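Local coordinates for protein CG8862 (Drosophila melanogaster, PDB 3ISM) that probably cleaves DNA and RNA as a magnesium-dependent mitochondrial nuclease of the DNA/RNA non-specific endonuclease family, at residues B[16-21]-B[54-59]. Numbering follows the deposited sequence.
Sequences PSRIGQ and FEHLTA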
loop_
_atom_site.group_PDB
_atom_site.type_symbol
_atom_site.label_atom_id
_atom_site.label_comp_id
_atom_site.label_asym_id
_atom_site.label_seq_id
_atom_site.Cartn_x
_atom_site.Cartn_y
_atom_site.Cartn_z
ATOM N N PRO B 16 16.104 -17.595 19.625
ATOM C CA PRO B 16 16.132 -18.246 18.304
ATOM C C PRO B 16 15.188 -19.452 18.213
ATOM O O PRO B 16 14.470 -19.594 17.214
ATOM C CB PRO B 16 17.593 -18.696 18.158
ATOM C CG PRO B 16 18.376 -17.789 19.067
ATOM C CD PRO B 16 17.457 -17.484 20.216
ATOM N N SER B 17 15.189 -20.285 19.256
ATOM C CA SER B 17 14.330 -21.469 19.315
ATOM C C SER B 17 12.842 -21.108 19.261
ATOM O O SER B 17 12.057 -21.806 18.622
ATOM C CB SER B 17 14.635 -22.314 20.561
ATOM O OG SER B 17 14.192 -21.685 21.755
ATOM N N ARG B 18 12.466 -20.013 19.927
ATOM C CA ARG B 18 11.065 -19.574 19.987
ATOM C C ARG B 18 10.578 -18.934 18.685
ATOM O O ARG B 18 9.460 -19.205 18.242
ATOM C CB ARG B 18 10.830 -18.632 21.174
ATOM C CG ARG B 18 9.384 -18.172 21.353
ATOM C CD ARG B 18 8.533 -19.185 22.115
ATOM N NE ARG B 18 7.116 -18.855 22.009
ATOM C CZ ARG B 18 6.198 -19.617 21.415
ATOM N NH1 ARG B 18 6.532 -20.796 20.887
ATOM N NH2 ARG B 18 4.933 -19.204 21.367
ATOM N N ILE B 19 11.408 -18.092 18.072
ATOM C CA ILE B 19 11.070 -17.540 16.763
ATOM C C ILE B 19 10.810 -18.676 15.764
ATOM O O ILE B 19 9.801 -18.667 15.061
ATOM C CB ILE B 19 12.159 -16.592 16.214
ATOM C CG1 ILE B 19 12.518 -15.525 17.240
ATOM C CG2 ILE B 19 11.692 -15.908 14.928
ATOM C CD1 ILE B 19 13.895 -14.882 16.991
ATOM N N GLY B 20 11.715 -19.654 15.731
ATOM C CA GLY B 20 11.561 -20.833 14.889
ATOM C C GLY B 20 10.354 -21.687 15.241
ATOM O O GLY B 20 9.775 -22.331 14.369
ATOM N N GLN B 21 9.980 -21.707 16.519
ATOM C CA GLN B 21 8.721 -22.331 16.940
ATOM C C GLN B 21 7.500 -21.568 16.406
ATOM O O GLN B 21 6.609 -22.160 15.780
ATOM C CB GLN B 21 8.652 -22.440 18.459
ATOM C CG GLN B 21 9.433 -23.615 19.047
ATOM C CD GLN B 21 9.632 -23.476 20.544
ATOM O OE1 GLN B 21 9.054 -22.588 21.178
ATOM N NE2 GLN B 21 10.459 -24.346 21.119
ATOM N N PHE B 54 2.537 -12.692 13.993
ATOM C CA PHE B 54 2.413 -14.130 14.033
ATOM C C PHE B 54 2.514 -14.632 15.476
ATOM O O PHE B 54 3.335 -14.153 16.265
ATOM C CB PHE B 54 3.461 -14.818 13.140
ATOM C CG PHE B 54 2.899 -15.961 12.350
ATOM C CD1 PHE B 54 2.579 -15.797 11.005
ATOM C CD2 PHE B 54 2.615 -17.177 12.971
ATOM C CE1 PHE B 54 2.010 -16.851 10.278
ATOM C CE2 PHE B 54 2.042 -18.226 12.254
ATOM C CZ PHE B 54 1.729 -18.060 10.905
ATOM N N GLU B 55 1.665 -15.591 15.813
ATOM C CA GLU B 55 1.575 -16.098 17.188
ATOM C C GLU B 55 1.443 -17.607 17.157
ATOM O O GLU B 55 0.854 -18.167 16.238
ATOM C CB GLU B 55 0.369 -15.501 17.915
ATOM C CG GLU B 55 0.390 -13.959 18.110
ATOM C CD GLU B 55 -0.974 -13.413 18.578
ATOM O OE1 GLU B 55 -1.971 -13.581 17.841
ATOM O OE2 GLU B 55 -1.053 -12.819 19.675
ATOM N N HIS B 56 2.014 -18.258 18.166
ATOM C CA HIS B 56 1.819 -19.672 18.373
ATOM C C HIS B 56 1.272 -19.828 19.785
ATOM O O HIS B 56 1.984 -19.593 20.756
ATOM C CB HIS B 56 3.131 -20.453 18.178
ATOM C CG HIS B 56 3.149 -21.788 18.867
ATOM N ND1 HIS B 56 4.176 -22.180 19.696
ATOM C CD2 HIS B 56 2.253 -22.806 18.872
ATOM C CE1 HIS B 56 3.916 -23.386 20.180
ATOM N NE2 HIS B 56 2.752 -23.786 19.699
ATOM N N LEU B 57 0.002 -20.213 19.878
ATOM C CA LEU B 57 -0.705 -20.291 21.149
ATOM C C LEU B 57 -0.856 -21.733 21.619
ATOM O O LEU B 57 -1.094 -22.655 20.814
ATOM C CB LEU B 57 -2.099 -19.652 21.049
ATOM C CG LEU B 57 -2.289 -18.355 20.248
ATOM C CD1 LEU B 57 -3.762 -17.915 20.339
ATOM C CD2 LEU B 57 -1.353 -17.223 20.701
ATOM N N THR B 58 -0.696 -21.907 22.929
ATOM C CA THR B 58 -1.048 -23.127 23.608
ATOM C C THR B 58 -2.038 -22.781 24.731
ATOM O O THR B 58 -2.255 -21.600 25.046
ATOM C CB THR B 58 0.196 -23.815 24.218
ATOM O OG1 THR B 58 0.848 -22.901 25.106
ATOM C CG2 THR B 58 1.183 -24.242 23.122
ATOM N N ALA B 59 -2.648 -23.807 25.313
ATOM C CA ALA B 59 -3.522 -23.644 26.470
ATOM C C ALA B 59 -2.756 -22.949 27.601
ATOM O O ALA B 59 -3.316 -22.108 28.308
ATOM C CB ALA B 59 -4.055 -25.015 26.956
#
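Arg-18 reaches from the N-terminal helix to His-56 near the end of a sheet strand, a small polar contact at the protein surface, carried by one arginine and one histidine. It lies away from the magnesium-binding and predicted active-site residues of this His-Me finger nuclease. Two nitrogens of the guanidinium do the gripping. NH1 of Arg-18 gives a nearly straight hydrogen bond to ND1 of His-56 (3.0 Å, 168° at the hydrogen), arriving at the ring edge and almost in the ring plane, consistent with an unprotonated ND1 and the ring proton on NE2. NH2 of Arg-18 makes a weak, clearly bent bond to the backbone O of His-56, 3.0 Å long. Because the guanidinium meets the ring by its edge, with the two planes 55° apart, this is not a stack. CG of Arg-18 anti to the backbone N (chi1 -177°) and a bend at chi2 carry the end of the side chain across to the strand.

Within the helix, OE1 of Gln-21 accepts NH1 of Arg-18 at 3.1 Å, on a lone pair in the amide plane, so NH1 binds two acceptors and the guanidinium's rotation is restrained. NE of Arg-18 forms a salt bridge with Asp-38. His-56 has partners of its own: NE2 bonds to OD1 of Asn-153, and the ring stacks with Tyr-155, both on the adjacent antiparallel strand 153-161. Helix 16-22 is thereby tied to strand 49-57 of the large mixed sheet, with Ile-22 also touching His-56 and Phe-54.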